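Local coordinates for DNA-damage inducible protein DDI1-like protein (Leishmania major, PDB 5YQ8) that is an aspartic protease of the DDI1 family, of which this chain is the retroviral protease-like domain, at residues V8-N13 / T67-A72; N13-K18 / E36-M41; N31-E36 / A87-I92; Q58-R63 / A79-E84; A72-P77 / L111-I116. All blocks are in the same frame, centred on the assembly; numbering follows the deposited sequence.

Contacts 1 to 4 gather round one mixed sheet, and contact 5 fastens a second, smaller sheet to its rim. Contacts 1 and 2 share Asn13, and their centres are about 9 Å apart. Contacts 2 and 3 share Glu36 and use the same helix, 32-37. The salt bridge from Arg37 NH2 to Asp89 OD2 (3.2 Å) also joins them. Contact 3 reaches contact 4 through the backbone, Lys32 N to Ile83 O (3.1 Å). Contacts 4 and 5 lie at opposite ends of the hairpin 62-71/74-83, with centres about 24 Å apart. Contact 3 is nearest the probable catalytic Asp22: the Met88 side chain is about 6 Å from that of Asp22.

Contact 1. Residues V8-N13 / T67-A72; sequences VPCTIN and TPVNLA
Thr11 O accepts a nearly straight hydrogen bond from Asn70 N, 2.9 Å long with an N-H...O angle of 176°. This is the main bond of a single antiparallel bridge, a hydrogen-bonded pair, between strands 7-12 and 62-71. These are the two outermost strands of the main sheet, so the bridge draws its edges together, consistent with the closed, barrel-like core of a retropepsin fold. The return bond, from Thr11 N to Asn70 O, is weak. The short segments meet at 143°, well away from strict antiparallel, and the pairing does not spread as direct bonds. Towards Asn13 a water takes over: it accepts from Asn13 N and donates to Pro68 O (2.8 Å).

The Thr11 and Asn70 side chains lie side by side and point the same way. Thr11 OG1 sits between its own backbone N and carbonyl carbon (chi1 62°), which sets it against Asn70 CB at 3.2 Å. Apolar groups fill the inner side. Cys10 SG touches Val69 CG1 at 3.8 Å. Ile12 turns its CG2 branch to Thr67 OG1 and its CD1 end to Val69 CG2, the latter pair 3.6 Å apart. At the other end Val8 and Leu71 cross at about a right angle, and Leu71 CD1 is 4.0 Å from Val8 CG2 and 3.5 Å from Pro9 O.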
# COMPACT_ATOMS: atom_id res chain seq x y z
N VAL A 8 -5.99 -9.33 5.63
CA VAL A 8 -7.03 -10.30 5.44
C VAL A 8 -6.57 -11.70 5.80
O VAL A 8 -5.40 -12.06 5.61
CB VAL A 8 -7.54 -10.26 4.02
CG1 VAL A 8 -8.29 -8.96 3.77
CG2 VAL A 8 -6.42 -10.50 3.00
N PRO A 9 -7.51 -12.51 6.34
CA PRO A 9 -7.17 -13.92 6.51
C PRO A 9 -7.37 -14.73 5.22
O PRO A 9 -8.06 -14.32 4.31
CB PRO A 9 -8.12 -14.37 7.59
CG PRO A 9 -9.38 -13.48 7.30
CD PRO A 9 -8.88 -12.19 6.81
N CYS A 10 -6.71 -15.87 5.13
CA CYS A 10 -6.83 -16.82 4.05
C CYS A 10 -6.17 -18.13 4.44
O CYS A 10 -5.53 -18.23 5.47
CB CYS A 10 -6.12 -16.28 2.78
SG CYS A 10 -4.33 -15.94 2.89
N THR A 11 -6.25 -19.14 3.58
CA THR A 11 -5.62 -20.45 3.84
C THR A 11 -4.83 -20.92 2.61
O THR A 11 -5.30 -20.82 1.50
CB THR A 11 -6.69 -21.54 4.19
OG1 THR A 11 -7.60 -21.74 3.10
CG2 THR A 11 -7.47 -21.16 5.38
N ILE A 12 -3.67 -21.52 2.83
CA ILE A 12 -2.90 -22.19 1.81
C ILE A 12 -2.65 -23.60 2.29
O ILE A 12 -1.99 -23.80 3.33
CB ILE A 12 -1.56 -21.49 1.63
CG1 ILE A 12 -1.80 -20.00 1.31
CG2 ILE A 12 -0.75 -22.16 0.52
CD1 ILE A 12 -0.59 -19.15 0.94
N ASN A 13 -3.14 -24.58 1.52
CA ASN A 13 -3.11 -26.00 1.89
C ASN A 13 -3.66 -26.16 3.28
O ASN A 13 -2.89 -26.55 4.18
CB ASN A 13 -1.70 -26.56 1.91
CG ASN A 13 -1.01 -26.35 0.66
OD1 ASN A 13 -1.48 -26.74 -0.41
ND2 ASN A 13 0.14 -25.78 0.76
N THR A 67 0.73 -21.12 -6.44
CA THR A 67 0.20 -21.89 -5.35
C THR A 67 -1.25 -21.47 -5.15
O THR A 67 -1.57 -20.28 -5.16
CB THR A 67 0.99 -21.68 -4.04
OG1 THR A 67 0.42 -22.46 -2.96
CG2 THR A 67 1.04 -20.25 -3.62
N PRO A 68 -2.11 -22.42 -4.92
CA PRO A 68 -3.48 -22.03 -4.56
C PRO A 68 -3.64 -21.41 -3.15
O PRO A 68 -3.11 -21.90 -2.18
CB PRO A 68 -4.28 -23.33 -4.70
CG PRO A 68 -3.32 -24.28 -5.37
CD PRO A 68 -1.96 -23.88 -4.97
N VAL A 69 -4.33 -20.30 -3.11
CA VAL A 69 -4.66 -19.57 -1.89
C VAL A 69 -6.16 -19.32 -1.83
O VAL A 69 -6.74 -18.74 -2.75
CB VAL A 69 -3.92 -18.25 -1.90
CG1 VAL A 69 -4.11 -17.52 -0.61
CG2 VAL A 69 -2.44 -18.45 -2.11
N ASN A 70 -6.78 -19.74 -0.73
CA ASN A 70 -8.21 -19.67 -0.58
C ASN A 70 -8.56 -18.34 0.04
O ASN A 70 -8.56 -18.14 1.28
CB ASN A 70 -8.74 -20.84 0.26
CG ASN A 70 -10.23 -20.73 0.52
OD1 ASN A 70 -10.65 -19.91 1.37
ND2 ASN A 70 -11.05 -21.45 -0.27
N LEU A 71 -8.86 -17.39 -0.83
CA LEU A 71 -9.12 -16.01 -0.42
C LEU A 71 -10.53 -15.69 -0.85
O LEU A 71 -10.92 -15.96 -2.02
CB LEU A 71 -8.06 -15.07 -1.02
CG LEU A 71 -8.21 -13.61 -0.61
CD1 LEU A 71 -8.28 -13.42 0.90
CD2 LEU A 71 -7.08 -12.77 -1.13
N ALA A 72 -11.30 -15.16 0.09
CA ALA A 72 -12.73 -14.83 -0.12
C ALA A 72 -13.53 -16.03 -0.42
O ALA A 72 -14.47 -15.92 -1.22
CB ALA A 72 -12.92 -13.74 -1.21
O HOH W 1 -4.90 -23.49 -0.81

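Contact 2. Residues N13-K18 / E36-M41; sequences NQVLVK and ERCGLM
Val15, Val17 and the turn residue Asn13 meet Arg37, Cys38 and Leu40 in a mixed polar and apolar contact at the turn end of the 7-12/15-21 hairpin. It joins the start of strand 15-21 to the C-terminal end of helix 32-37. Two side-chain-to-backbone bonds run in opposite senses. Asn13 ND2 donates to Cys38 O at 2.6 Å. The donor lies in the carbonyl plane, but the bond is bent, with an N-H...O angle of 132°. In return, Arg37 NH1 donates to Leu16 O at 3.1 Å, and that oxygen lies in the guanidinium plane.

The helix ends here in a Schellman motif. Gly39 leaves the helical conformation with positive phi (71°). Gly39 N bonds back to Glu36 O, and Leu40 N probably to Ala35 O. This turn presents Cys38 O to the Asn13 amide. Leu40 CD2 flanks the same amide, 3.4 Å from Asn13 ND2.

The Arg37 chain is bent at chi3 (58°), and its guanidinium comes alongside the strand. Val17 CG1 approaches it obliquely, 3.4 Å from Arg37 NH2. The two side chains slide past each other in opposite directions. Arg37 NH2 has further partners in Asp89 and Thr34, which help fix the rotation of the group. Cys38 SG packs on Val17 CG1 (3.9 Å) and Val15 CB (4.1 Å), with Ile12 of strand 7-12 also against Cys38.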
# COMPACT_ATOMS: atom_id res chain seq x y z
N ASN A 13 -3.14 -24.58 1.52
CA ASN A 13 -3.11 -26.00 1.89
C ASN A 13 -3.66 -26.16 3.28
O ASN A 13 -2.89 -26.55 4.18
CB ASN A 13 -1.70 -26.56 1.91
CG ASN A 13 -1.01 -26.35 0.66
OD1 ASN A 13 -1.48 -26.74 -0.41
ND2 ASN A 13 0.14 -25.78 0.76
N GLN A 14 -4.91 -25.77 3.50
CA GLN A 14 -5.59 -25.99 4.79
C GLN A 14 -5.10 -25.12 5.98
O GLN A 14 -5.78 -25.13 7.00
CB GLN A 14 -5.47 -27.50 5.20
CG GLN A 14 -5.96 -28.55 4.22
CD GLN A 14 -7.46 -28.49 4.10
OE1 GLN A 14 -8.15 -27.98 4.99
NE2 GLN A 14 -7.96 -28.94 2.98
N VAL A 15 -3.95 -24.45 5.87
CA VAL A 15 -3.27 -23.76 6.93
C VAL A 15 -3.66 -22.30 6.92
O VAL A 15 -3.62 -21.62 5.93
CB VAL A 15 -1.75 -23.86 6.76
CG1 VAL A 15 -1.00 -23.07 7.89
CG2 VAL A 15 -1.31 -25.32 6.71
N LEU A 16 -4.00 -21.82 8.09
CA LEU A 16 -4.48 -20.44 8.22
C LEU A 16 -3.37 -19.39 8.22
O LEU A 16 -2.41 -19.54 9.00
CB LEU A 16 -5.31 -20.28 9.47
CG LEU A 16 -6.02 -18.97 9.69
CD1 LEU A 16 -6.88 -18.67 8.49
CD2 LEU A 16 -6.89 -19.03 10.94
N VAL A 17 -3.51 -18.36 7.37
CA VAL A 17 -2.51 -17.31 7.29
C VAL A 17 -3.15 -15.95 7.12
O VAL A 17 -4.24 -15.85 6.50
CB VAL A 17 -1.51 -17.59 6.14
CG1 VAL A 17 -0.53 -18.72 6.49
CG2 VAL A 17 -2.22 -17.99 4.90
N LYS A 18 -2.54 -14.93 7.72
CA LYS A 18 -2.98 -13.59 7.50
C LYS A 18 -2.05 -12.84 6.53
O LYS A 18 -0.84 -13.04 6.56
CB LYS A 18 -3.13 -12.81 8.80
CG LYS A 18 -1.87 -12.31 9.47
CD LYS A 18 -2.20 -11.15 10.38
CE LYS A 18 -0.97 -10.79 11.19
NZ LYS A 18 -0.46 -11.91 12.05
N GLU A 36 7.27 -22.86 4.62
CA GLU A 36 7.55 -24.08 5.36
C GLU A 36 6.32 -24.54 6.16
O GLU A 36 5.94 -25.73 6.21
CB GLU A 36 8.76 -23.89 6.31
CG GLU A 36 10.14 -24.05 5.63
CD GLU A 36 11.34 -23.70 6.53
OE1 GLU A 36 11.30 -22.67 7.25
OE2 GLU A 36 12.33 -24.46 6.54
N ARG A 37 5.64 -23.59 6.76
CA ARG A 37 4.44 -23.94 7.55
C ARG A 37 3.27 -24.40 6.68
O ARG A 37 2.41 -25.11 7.16
CB ARG A 37 4.08 -22.76 8.44
CG ARG A 37 2.87 -22.92 9.35
CD ARG A 37 2.89 -21.77 10.37
NE ARG A 37 2.88 -20.44 9.76
CZ ARG A 37 1.80 -19.81 9.30
NH1 ARG A 37 0.56 -20.30 9.43
NH2 ARG A 37 1.95 -18.65 8.75
N CYS A 38 3.27 -24.00 5.42
CA CYS A 38 2.27 -24.35 4.45
C CYS A 38 2.74 -25.48 3.51
O CYS A 38 2.03 -25.88 2.60
CB CYS A 38 1.90 -23.08 3.62
SG CYS A 38 1.01 -21.82 4.59
N GLY A 39 3.95 -25.99 3.72
CA GLY A 39 4.46 -27.09 2.93
C GLY A 39 4.79 -26.71 1.48
O GLY A 39 4.58 -27.50 0.60
N LEU A 40 5.34 -25.52 1.26
CA LEU A 40 5.56 -24.94 -0.06
C LEU A 40 7.02 -24.86 -0.49
O LEU A 40 7.33 -24.31 -1.54
CB LEU A 40 5.01 -23.50 -0.07
CG LEU A 40 3.55 -23.29 0.28
CD1 LEU A 40 3.23 -21.83 0.22
CD2 LEU A 40 2.69 -24.09 -0.69
N MET A 41 7.93 -25.44 0.28
CA MET A 41 9.36 -25.41 -0.08
C MET A 41 9.66 -26.20 -1.31
O MET A 41 10.51 -25.80 -2.12
CB MET A 41 10.20 -25.92 1.05
CG MET A 41 10.14 -25.03 2.27
SD MET A 41 11.06 -23.56 1.97
CE MET A 41 9.84 -22.34 1.56

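Contact 3. Residues N31-E36 / A87-I92; sequences NKRTAE and AMDLII
Asn31 ends strand 29-31 and is the N-cap of helix 32-37. It also ties that helix start to the loop before strand 90-92. Asn31 N donates to Asp89 O at 3.0 Å, with an N-H...O angle of 160°. Its side chain has CG between the backbone N and the carbonyl carbon (chi1 56°), and the amide lies beside the Asp89 carboxylate. Asn31 OD1 turns back to the helix and accepts twice, from Thr34 N (3.1 Å) and from Thr34 OG1, the latter on a lone pair. Asn31 ND2 donates to Asp89 OD1 at 3.3 Å, from above the carboxylate plane.

Next, Arg33 swings its guanidinium round by a bend in the chain. Arg33 NH1 makes a long salt bridge to Asp89 OD1 (3.6 Å), and a water also links the two groups. Arg37, one turn further on, pairs with the other oxygen, Asp89 OD2. Two positive groups and an amide lie near this carboxylate and would tend to keep it ionised.

Thr34 meets Asp89 at about a right angle. Thr34 OG1 lies 3.4 Å from Asp89 CB.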
# COMPACT_ATOMS: atom_id res chain seq x y z
N ASN A 31 7.23 -15.14 3.80
CA ASN A 31 8.45 -15.48 4.55
C ASN A 31 8.71 -16.97 4.48
O ASN A 31 7.82 -17.73 4.17
CB ASN A 31 8.47 -14.92 5.98
CG ASN A 31 7.29 -15.35 6.79
OD1 ASN A 31 6.48 -16.17 6.32
ND2 ASN A 31 7.11 -14.75 7.97
N LYS A 32 9.95 -17.38 4.69
CA LYS A 32 10.34 -18.80 4.63
C LYS A 32 9.54 -19.66 5.59
O LYS A 32 9.14 -20.78 5.24
CB LYS A 32 11.83 -18.98 4.94
CG LYS A 32 12.29 -20.45 4.92
CD LYS A 32 13.80 -20.60 4.91
CE LYS A 32 14.22 -22.06 4.99
NZ LYS A 32 15.68 -22.17 4.62
N ARG A 33 9.26 -19.09 6.76
CA ARG A 33 8.62 -19.80 7.84
C ARG A 33 7.25 -20.18 7.42
O ARG A 33 6.80 -21.29 7.76
CB ARG A 33 8.56 -18.93 9.13
CG ARG A 33 7.94 -19.65 10.34
CD ARG A 33 8.14 -18.85 11.64
NE ARG A 33 8.27 -17.41 11.32
CZ ARG A 33 7.27 -16.54 11.24
NH1 ARG A 33 6.01 -16.92 11.51
NH2 ARG A 33 7.52 -15.25 10.92
N THR A 34 6.55 -19.27 6.71
CA THR A 34 5.15 -19.53 6.31
C THR A 34 5.06 -20.61 5.25
O THR A 34 4.25 -21.56 5.36
CB THR A 34 4.50 -18.27 5.82
OG1 THR A 34 4.37 -17.42 6.95
CG2 THR A 34 3.07 -18.57 5.26
N ALA A 35 5.88 -20.49 4.23
CA ALA A 35 5.89 -21.48 3.16
C ALA A 35 6.30 -22.83 3.71
O ALA A 35 5.76 -23.85 3.32
CB ALA A 35 6.79 -21.03 2.03
N GLU A 36 7.27 -22.86 4.62
CA GLU A 36 7.55 -24.08 5.36
C GLU A 36 6.32 -24.54 6.16
O GLU A 36 5.94 -25.73 6.21
CB GLU A 36 8.76 -23.89 6.31
CG GLU A 36 10.14 -24.05 5.63
CD GLU A 36 11.34 -23.70 6.53
OE1 GLU A 36 11.30 -22.67 7.25
OE2 GLU A 36 12.33 -24.46 6.54
N ALA A 87 9.21 -9.98 8.62
CA ALA A 87 8.38 -9.89 9.82
C ALA A 87 6.99 -10.44 9.51
O ALA A 87 6.42 -11.17 10.35
CB ALA A 87 8.29 -8.45 10.32
N MET A 88 6.49 -10.11 8.29
CA MET A 88 5.10 -10.34 7.90
C MET A 88 5.00 -11.60 7.08
O MET A 88 5.74 -11.79 6.09
CB MET A 88 4.52 -9.16 7.11
CG MET A 88 4.59 -7.90 7.91
SD MET A 88 3.55 -6.64 7.21
CE MET A 88 4.37 -6.18 5.68
N ASP A 89 4.05 -12.46 7.48
CA ASP A 89 3.92 -13.79 6.87
C ASP A 89 3.74 -13.68 5.36
O ASP A 89 4.47 -14.31 4.60
CB ASP A 89 2.76 -14.53 7.51
CG ASP A 89 3.05 -14.89 8.97
OD1 ASP A 89 4.18 -14.53 9.45
OD2 ASP A 89 2.17 -15.60 9.59
N LEU A 90 2.82 -12.82 4.92
CA LEU A 90 2.44 -12.76 3.55
C LEU A 90 2.00 -11.36 3.26
O LEU A 90 1.19 -10.76 4.03
CB LEU A 90 1.28 -13.75 3.31
CG LEU A 90 0.80 -13.90 1.89
CD1 LEU A 90 1.92 -14.25 0.92
CD2 LEU A 90 -0.28 -14.96 1.85
N ILE A 91 2.53 -10.85 2.14
CA ILE A 91 2.20 -9.58 1.61
C ILE A 91 1.51 -9.77 0.24
O ILE A 91 2.10 -10.39 -0.70
CB ILE A 91 3.45 -8.72 1.47
CG1 ILE A 91 4.19 -8.72 2.81
CG2 ILE A 91 3.04 -7.32 1.11
CD1 ILE A 91 5.49 -7.98 2.85
N ILE A 92 0.25 -9.29 0.16
CA ILE A 92 -0.46 -9.14 -1.07
C ILE A 92 -0.02 -7.82 -1.72
O ILE A 92 -0.38 -6.75 -1.28
CB ILE A 92 -1.94 -9.15 -0.81
CG1 ILE A 92 -2.34 -10.50 -0.25
CG2 ILE A 92 -2.72 -8.94 -2.12
CD1 ILE A 92 -3.82 -10.62 -0.02
O HOH W 2 4.39 -15.10 11.84

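Contact 4. Residues Q58-R63 / A79-E84; sequences QEICGR and AFYVIE
Ile60, Tyr81 and Ile83 form the tight part of this contact. Ile60 CG2 presses on Ile83 CD1 at 3.5 Å, closer than usual for two carbons. Its other branch carries Ile60 CD1 to Tyr81 CD1, also 3.5 Å. Ile60 CG1 stands between the backbone N and the carbonyl carbon (chi1 75°), which directs this branch to the ring. Gln58 adds its CG, 3.8 Å from Ile83 CD1, and the two side chains cross at about a right angle.

The backbone beside them holds a classic beta bulge, with Cys61 and Gly62 both facing Val82. Val82 N donates to Gly62 O at 2.8 Å. Val82 O faces both Cys61 N and Gly62 N. The bond from Gly62 N is weak, and the one from Cys61 N is modelled so short that its length is doubtful. Gly62 has backbone angles that call for glycine.

Arg63 lies at the margin yet packs closely along Tyr81. Its chain is extended from CG to NE, with Arg63 CD 3.5 Å from Tyr81 CE1. Arg63 CZ is 5.7 Å from the centroid of the Tyr81 ring, so any cation-pi attraction is weak at most. Ala79 CB lies over one guanidinium face, 3.7 Å from Arg63 NH2. The polar end bonds to His65. The loose, solvent side belongs to Glu59 and Glu84, which are exposed and touch little across the contact.

Residues 58-61 probably form the base of the retropepsin flap. Strand 62-71 is outermost in the sheet within this chain. Strand 74-83 lies between strand 62-71 and strand 29-31, and Tyr81 also packs on Lys2 of the second subunit.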
# COMPACT_ATOMS: atom_id res chain seq x y z
N GLN A 58 17.10 -6.74 -0.89
CA GLN A 58 16.14 -7.82 -1.11
C GLN A 58 16.93 -9.06 -1.54
O GLN A 58 17.64 -9.02 -2.56
CB GLN A 58 15.17 -7.41 -2.22
CG GLN A 58 14.21 -8.53 -2.64
CD GLN A 58 13.21 -8.14 -3.71
OE1 GLN A 58 12.92 -6.95 -3.92
NE2 GLN A 58 12.66 -9.17 -4.39
N GLU A 59 16.84 -10.14 -0.76
CA GLU A 59 17.58 -11.40 -1.09
C GLU A 59 16.61 -12.59 -0.87
O GLU A 59 16.25 -12.97 0.25
CB GLU A 59 18.90 -11.53 -0.30
CG GLU A 59 19.82 -10.31 -0.45
CD GLU A 59 21.00 -10.38 0.48
OE1 GLU A 59 21.89 -9.48 0.39
OE2 GLU A 59 21.03 -11.35 1.28
N ILE A 60 16.15 -13.14 -1.97
CA ILE A 60 15.05 -14.05 -1.90
C ILE A 60 15.59 -15.49 -1.79
O ILE A 60 16.71 -15.79 -2.24
CB ILE A 60 14.12 -13.88 -3.12
CG1 ILE A 60 14.76 -14.48 -4.36
CG2 ILE A 60 13.81 -12.39 -3.36
CD1 ILE A 60 13.94 -14.31 -5.60
N CYS A 61 14.79 -16.36 -1.20
CA CYS A 61 14.99 -17.80 -1.25
C CYS A 61 14.47 -18.39 -2.53
O CYS A 61 14.74 -19.52 -2.77
CB CYS A 61 14.24 -18.51 -0.13
SG CYS A 61 14.81 -18.20 1.52
N GLY A 62 13.65 -17.68 -3.31
CA GLY A 62 13.13 -18.19 -4.57
C GLY A 62 11.81 -17.52 -4.88
O GLY A 62 11.47 -16.50 -4.25
N ARG A 63 11.11 -18.07 -5.87
CA ARG A 63 9.81 -17.59 -6.27
C ARG A 63 8.84 -18.73 -6.42
O ARG A 63 9.19 -19.69 -7.06
CB ARG A 63 9.93 -16.84 -7.58
CG ARG A 63 8.67 -16.06 -7.99
CD ARG A 63 8.85 -15.34 -9.31
NE ARG A 63 7.72 -14.45 -9.60
CZ ARG A 63 6.65 -14.74 -10.35
NH1 ARG A 63 6.50 -15.90 -11.00
NH2 ARG A 63 5.68 -13.82 -10.49
N ALA A 79 1.37 -15.97 -7.06
CA ALA A 79 2.82 -16.10 -7.30
C ALA A 79 3.48 -15.06 -6.42
O ALA A 79 3.00 -13.89 -6.34
CB ALA A 79 3.19 -15.83 -8.72
N PHE A 80 4.52 -15.51 -5.72
CA PHE A 80 5.27 -14.63 -4.86
C PHE A 80 6.68 -15.08 -4.59
O PHE A 80 7.01 -16.22 -4.85
CB PHE A 80 4.55 -14.48 -3.55
CG PHE A 80 4.05 -15.75 -3.01
CD1 PHE A 80 4.92 -16.68 -2.53
CD2 PHE A 80 2.71 -15.99 -3.02
CE1 PHE A 80 4.42 -17.85 -2.06
CE2 PHE A 80 2.20 -17.14 -2.60
CZ PHE A 80 3.06 -18.07 -2.10
N TYR A 81 7.51 -14.15 -4.17
CA TYR A 81 8.86 -14.47 -3.76
C TYR A 81 8.86 -15.02 -2.36
O TYR A 81 7.99 -14.75 -1.58
CB TYR A 81 9.74 -13.23 -3.84
CG TYR A 81 9.90 -12.71 -5.24
CD1 TYR A 81 10.56 -13.48 -6.21
CD2 TYR A 81 9.46 -11.46 -5.60
CE1 TYR A 81 10.76 -13.03 -7.49
CE2 TYR A 81 9.71 -10.98 -6.89
CZ TYR A 81 10.34 -11.80 -7.84
OH TYR A 81 10.56 -11.46 -9.15
N VAL A 82 9.88 -15.79 -2.03
CA VAL A 82 10.05 -16.32 -0.70
C VAL A 82 11.36 -15.75 -0.15
O VAL A 82 12.40 -15.85 -0.83
CB VAL A 82 10.03 -17.86 -0.66
CG1 VAL A 82 10.28 -18.33 0.75
CG2 VAL A 82 8.68 -18.40 -1.12
N ILE A 83 11.27 -15.13 1.03
CA ILE A 83 12.39 -14.47 1.67
C ILE A 83 12.46 -14.87 3.14
O ILE A 83 11.47 -14.76 3.84
CB ILE A 83 12.25 -12.93 1.50
CG1 ILE A 83 12.32 -12.55 0.02
CG2 ILE A 83 13.33 -12.22 2.28
CD1 ILE A 83 12.62 -11.11 -0.33
N GLU A 84 13.63 -15.30 3.62
CA GLU A 84 13.72 -16.00 4.91
C GLU A 84 13.14 -15.23 6.13
O GLU A 84 12.13 -15.66 6.72
CB GLU A 84 15.15 -16.52 5.22
CG GLU A 84 15.24 -17.20 6.61
CD GLU A 84 16.66 -17.45 7.08
OE1 GLU A 84 17.04 -18.63 7.31
OE2 GLU A 84 17.38 -16.43 7.26

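Contact 5. Residues A72-P77 / L111-I116; sequences AGMYIP and LTIDNI
A type II' beta turn from Ile113 to Ile116 closes the hairpin of strands 110-113 and 116-119, and it rests on the turn between strands 62-71 and 74-83. The hairpin end is held by Ile113 N to Ile116 O (3.0 Å) and Ile116 N to Ile113 O (3.2 Å). Asp114 takes the second position of the turn with positive phi (59°). Between the two segments the contact is made by side chains and carbonyl oxygens, without hydrogen bonds.

Met74 is central. Its chain is straight as far as SD and then bends at chi3 (-65°), which folds the methyl group in against Ile113. Met74 CE lies 3.4 Å from Ile113 O and 3.7 Å from Ile113 CG2. The sulfur rests against the turn instead, with Met74 SD 3.6 Å from Asp114 CB. The Met74 and Asp114 side chains cross at about a right angle.

On one flank, Ile116 CG2 packs on both the methyl and the carbonyl of Ala72. It lies 3.6 Å from Ala72 CB and 3.2 Å from Ala72 O. Further along strand 74-83, Ile76 and Ile113 reach toward each other tip to tip, with Ile76 CD1 4.2 Å from Ile113 CD1.

The contact thus joins the small three-stranded antiparallel sheet to the hairpin 62-71/74-83 of the main sheet. Leu71 of strand 62-71 packs on both Ile76 and Ile113. Beyond them lie His100, against Ile76, and Met102, against Ile113, in the loop between helix 94-99 and strand 103-105.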
# COMPACT_ATOMS: atom_id res chain seq x y z
N ALA A 72 -11.30 -15.16 0.09
CA ALA A 72 -12.73 -14.83 -0.12
C ALA A 72 -13.53 -16.03 -0.42
O ALA A 72 -14.47 -15.92 -1.22
CB ALA A 72 -12.92 -13.74 -1.21
N GLY A 73 -13.17 -17.16 0.21
CA GLY A 73 -13.77 -18.45 -0.15
C GLY A 73 -13.57 -18.97 -1.59
O GLY A 73 -14.23 -19.91 -2.04
N MET A 74 -12.66 -18.36 -2.34
CA MET A 74 -12.36 -18.80 -3.68
C MET A 74 -10.95 -19.24 -3.71
O MET A 74 -10.11 -18.68 -3.03
CB MET A 74 -12.55 -17.68 -4.69
CG MET A 74 -13.94 -17.14 -4.86
SD MET A 74 -13.91 -15.80 -6.08
CE MET A 74 -12.93 -14.61 -5.25
N TYR A 75 -10.68 -20.30 -4.47
CA TYR A 75 -9.25 -20.66 -4.80
C TYR A 75 -8.64 -19.72 -5.80
O TYR A 75 -9.11 -19.67 -6.90
CB TYR A 75 -9.16 -22.13 -5.27
CG TYR A 75 -9.23 -23.04 -4.09
CD1 TYR A 75 -10.47 -23.38 -3.53
CD2 TYR A 75 -8.08 -23.51 -3.46
CE1 TYR A 75 -10.57 -24.20 -2.42
CE2 TYR A 75 -8.17 -24.32 -2.32
CZ TYR A 75 -9.43 -24.67 -1.82
OH TYR A 75 -9.54 -25.45 -0.68
N ILE A 76 -7.61 -18.97 -5.41
CA ILE A 76 -6.99 -17.95 -6.23
C ILE A 76 -5.49 -18.24 -6.43
O ILE A 76 -4.75 -18.41 -5.47
CB ILE A 76 -7.15 -16.58 -5.56
CG1 ILE A 76 -8.57 -16.19 -5.68
CG2 ILE A 76 -6.29 -15.50 -6.24
CD1 ILE A 76 -9.07 -15.54 -4.44
N PRO A 77 -5.01 -18.29 -7.68
CA PRO A 77 -3.64 -18.64 -7.90
C PRO A 77 -2.75 -17.44 -7.62
O PRO A 77 -2.92 -16.40 -8.29
CB PRO A 77 -3.60 -19.01 -9.39
CG PRO A 77 -4.73 -18.29 -9.99
CD PRO A 77 -5.75 -18.14 -8.94
N LEU A 111 -12.17 -6.42 1.36
CA LEU A 111 -11.41 -6.71 0.17
C LEU A 111 -12.29 -7.47 -0.75
O LEU A 111 -12.70 -8.59 -0.41
CB LEU A 111 -10.20 -7.54 0.46
CG LEU A 111 -9.25 -7.84 -0.71
CD1 LEU A 111 -8.56 -6.58 -1.23
CD2 LEU A 111 -8.20 -8.88 -0.27
N THR A 112 -12.60 -6.84 -1.87
CA THR A 112 -13.56 -7.39 -2.79
C THR A 112 -12.86 -8.05 -3.98
O THR A 112 -12.05 -7.47 -4.64
CB THR A 112 -14.51 -6.31 -3.33
OG1 THR A 112 -15.04 -5.54 -2.27
CG2 THR A 112 -15.57 -6.89 -4.10
N ILE A 113 -13.14 -9.32 -4.17
CA ILE A 113 -12.67 -10.12 -5.32
C ILE A 113 -13.90 -10.90 -5.82
O ILE A 113 -14.51 -11.57 -5.06
CB ILE A 113 -11.58 -11.14 -4.92
CG1 ILE A 113 -10.57 -10.53 -3.91
CG2 ILE A 113 -10.92 -11.67 -6.18
CD1 ILE A 113 -9.56 -11.52 -3.42
N ASP A 114 -14.22 -10.79 -7.10
CA ASP A 114 -15.44 -11.37 -7.69
C ASP A 114 -16.63 -10.76 -6.96
O ASP A 114 -16.64 -9.59 -6.74
CB ASP A 114 -15.37 -12.92 -7.78
CG ASP A 114 -15.99 -13.48 -9.08
OD1 ASP A 114 -16.46 -12.67 -9.93
OD2 ASP A 114 -16.07 -14.70 -9.23
N ASN A 115 -17.59 -11.57 -6.57
CA ASN A 115 -18.79 -11.13 -5.82
C ASN A 115 -18.63 -11.26 -4.25
O ASN A 115 -19.62 -11.46 -3.56
CB ASN A 115 -20.05 -11.97 -6.20
CG ASN A 115 -20.24 -12.16 -7.69
OD1 ASN A 115 -19.99 -11.25 -8.49
ND2 ASN A 115 -20.65 -13.35 -8.08
N ILE A 116 -17.41 -11.25 -3.72
CA ILE A 116 -17.18 -11.65 -2.34
C ILE A 116 -16.26 -10.61 -1.71
O ILE A 116 -15.19 -10.30 -2.24
CB ILE A 116 -16.52 -13.07 -2.24
CG1 ILE A 116 -17.23 -14.09 -3.13
CG2 ILE A 116 -16.53 -13.52 -0.81
CD1 ILE A 116 -18.73 -14.30 -2.85